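Local structure of receptor-type adenylate cyclase gresag 4.1 (Trypanosoma brucei, 1FX2) at residues A40-V45 with D62-A67. The protein makes cyclic AMP and diphosphate from ATP through its class III adenylyl cyclase catalytic domain, and may act as a receptor for an unknown ligand. Residues are numbered along the deposited sequence; the frame is centred on the assembly and turned at random.
Sequences AHHRMV and DSFMIA
In the class III cyclase catalytic domain, helix 34-51 packs on strand 63-68 of the central sheet through an aromatic cluster of H41, H42 and F64. The F64 ring is at the centre. Its edge points at the face of H42, an edge-to-face pair with centroids 4.8 Å apart and planes at 61°. F64 CE1 lies over the middle of the imidazole. V45 covers one face of the phenyl ring: its CG1 sits 3.6 Å from the ring centroid, almost on the ring normal. V45 CG1 is anti to the backbone N (chi1 174°), which brings this methyl over the ring and also within 4.0 Å of I66 CD1. H41 meets F64 obliquely, CE1 to CE1 at 3.8 Å.

The two histidines share a hydrogen bond between their ND1 atoms, 2.9 Å apart; either could be the donor. This bond lies in the plane of the H41 ring and limits its rotation. At the same ring's edge, H41 NE2 is 2.7 Å from a water that donates to D62 O at 2.8 Å. The water therefore links the helix to D62, the residue just before the strand and, like D19, a predicted magnesium ligand. The D62 carboxylate is held by S23 OG and I20 N rather than by the histidines.

Helix segment and strand run nearly parallel, at 12°. In the sheet the strand lies between strands 55-60 and 13-20, and T59 of strand 55-60 touches both H42 and F64. From helix 71-87, F85 meets the H41 ring, while I49, further along helix 34-51, also touches F64 and I66.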
loop_
_atom_site.group_PDB
_atom_site.type_symbol
_atom_site.label_atom_id
_atom_site.label_comp_id
_atom_site.label_asym_id
_atom_site.label_seq_id
_atom_site.Cartn_x
_atom_site.Cartn_y
_atom_site.Cartn_z
ATOM N N ALA A 40 2.317 -15.443 30.051
ATOM C CA ALA A 40 3.324 -16.018 29.144
ATOM C C ALA A 40 3.508 -15.094 27.924
ATOM O O ALA A 40 4.619 -14.944 27.413
ATOM C CB ALA A 40 2.944 -17.446 28.724
ATOM N N HIS A 41 2.365 -14.573 27.451
ATOM C CA HIS A 41 2.394 -13.592 26.332
ATOM C C HIS A 41 3.335 -12.461 26.676
ATOM O O HIS A 41 4.156 -12.067 25.855
ATOM C CB HIS A 41 0.879 -13.136 26.083
ATOM C CG HIS A 41 0.712 -11.802 25.414
ATOM N ND1 HIS A 41 0.788 -10.612 26.126
ATOM C CD2 HIS A 41 0.278 -11.467 24.173
ATOM C CE1 HIS A 41 0.376 -9.605 25.346
ATOM N NE2 HIS A 41 0.084 -10.103 24.142
ATOM N N HIS A 42 3.170 -11.874 27.859
ATOM C CA HIS A 42 4.064 -10.751 28.215
ATOM C C HIS A 42 5.529 -11.165 28.302
ATOM O O HIS A 42 6.420 -10.424 27.922
ATOM C CB HIS A 42 3.620 -10.158 29.549
ATOM C CG HIS A 42 2.504 -9.165 29.464
ATOM N ND1 HIS A 42 1.374 -9.366 28.712
ATOM C CD2 HIS A 42 2.336 -7.962 30.065
ATOM C CE1 HIS A 42 0.545 -8.349 28.855
ATOM N NE2 HIS A 42 1.115 -7.468 29.659
ATOM N N ARG A 43 5.793 -12.353 28.864
ATOM C CA ARG A 43 7.180 -12.763 28.931
ATOM C C ARG A 43 7.794 -12.918 27.538
ATOM O O ARG A 43 8.923 -12.512 27.285
ATOM C CB ARG A 43 7.260 -14.087 29.698
ATOM C CG ARG A 43 7.010 -13.948 31.142
ATOM C CD ARG A 43 7.457 -15.269 31.791
ATOM N NE ARG A 43 6.676 -16.435 31.331
ATOM C CZ ARG A 43 5.529 -16.816 31.906
ATOM N NH1 ARG A 43 5.034 -16.112 32.937
ATOM N NH2 ARG A 43 4.982 -17.970 31.562
ATOM N N MET A 44 7.029 -13.518 26.586
ATOM C CA MET A 44 7.556 -13.684 25.217
ATOM C C MET A 44 7.736 -12.321 24.532
ATOM O O MET A 44 8.769 -12.106 23.898
ATOM C CB MET A 44 6.666 -14.588 24.403
ATOM C CG MET A 44 6.744 -16.052 24.889
ATOM S SD MET A 44 5.896 -17.191 23.757
ATOM C CE MET A 44 4.143 -16.803 24.252
ATOM N N VAL A 45 6.737 -11.440 24.650
ATOM C CA VAL A 45 6.888 -10.108 23.992
ATOM C C VAL A 45 8.110 -9.384 24.595
ATOM O O VAL A 45 8.896 -8.825 23.854
ATOM C CB VAL A 45 5.553 -9.279 24.117
ATOM C CG1 VAL A 45 5.805 -7.890 23.582
ATOM C CG2 VAL A 45 4.399 -10.001 23.331
ATOM N N ASP A 62 -3.558 -6.359 27.890
ATOM C CA ASP A 62 -2.626 -7.101 27.081
ATOM C C ASP A 62 -2.148 -6.248 25.901
ATOM O O ASP A 62 -1.443 -6.797 25.041
ATOM C CB ASP A 62 -3.267 -8.418 26.528
ATOM C CG ASP A 62 -4.623 -8.177 25.777
ATOM O OD1 ASP A 62 -5.717 -8.341 26.342
ATOM O OD2 ASP A 62 -4.592 -7.677 24.601
ATOM N N SER A 63 -2.452 -4.985 25.860
ATOM C CA SER A 63 -2.027 -4.149 24.736
ATOM C C SER A 63 -0.616 -3.626 24.978
ATOM O O SER A 63 -0.393 -2.878 25.958
ATOM C CB SER A 63 -2.952 -2.973 24.609
ATOM O OG SER A 63 -4.392 -3.279 24.634
ATOM N N PHE A 64 0.303 -3.885 24.060
ATOM C CA PHE A 64 1.682 -3.323 24.139
ATOM C C PHE A 64 1.805 -2.135 23.176
ATOM O O PHE A 64 1.210 -2.128 22.072
ATOM C CB PHE A 64 2.787 -4.345 23.741
ATOM C CG PHE A 64 3.260 -5.189 24.857
ATOM C CD1 PHE A 64 2.529 -6.287 25.243
ATOM C CD2 PHE A 64 4.451 -4.912 25.516
ATOM C CE1 PHE A 64 2.997 -7.076 26.270
ATOM C CE2 PHE A 64 4.920 -5.668 26.516
ATOM C CZ PHE A 64 4.198 -6.805 26.934
ATOM N N MET A 65 2.592 -1.146 23.627
ATOM C CA MET A 65 3.048 -0.023 22.735
ATOM C C MET A 65 4.557 -0.115 22.838
ATOM O O MET A 65 5.149 0.054 23.919
ATOM C CB MET A 65 2.493 1.337 23.194
ATOM C CG MET A 65 3.036 2.450 22.259
ATOM S SD MET A 65 2.456 4.016 23.010
ATOM C CE MET A 65 3.290 5.251 21.961
ATOM N N ILE A 66 5.198 -0.326 21.694
ATOM C CA ILE A 66 6.681 -0.550 21.639
ATOM C C ILE A 66 7.293 0.439 20.617
ATOM O O ILE A 66 6.685 0.676 19.565
ATOM C CB ILE A 66 6.974 -2.002 21.147
ATOM C CG1 ILE A 66 6.405 -3.027 22.166
ATOM C CG2 ILE A 66 8.528 -2.227 21.012
ATOM C CD1 ILE A 66 6.260 -4.408 21.591
ATOM N N ALA A 67 8.437 1.057 20.985
ATOM C CA ALA A 67 9.095 1.991 20.045
ATOM C C ALA A 67 10.436 1.418 19.620
ATOM O O ALA A 67 11.076 0.679 20.346
ATOM C CB ALA A 67 9.312 3.381 20.726
HETATM O O HOH W 1 -0.765 -7.973 22.641
#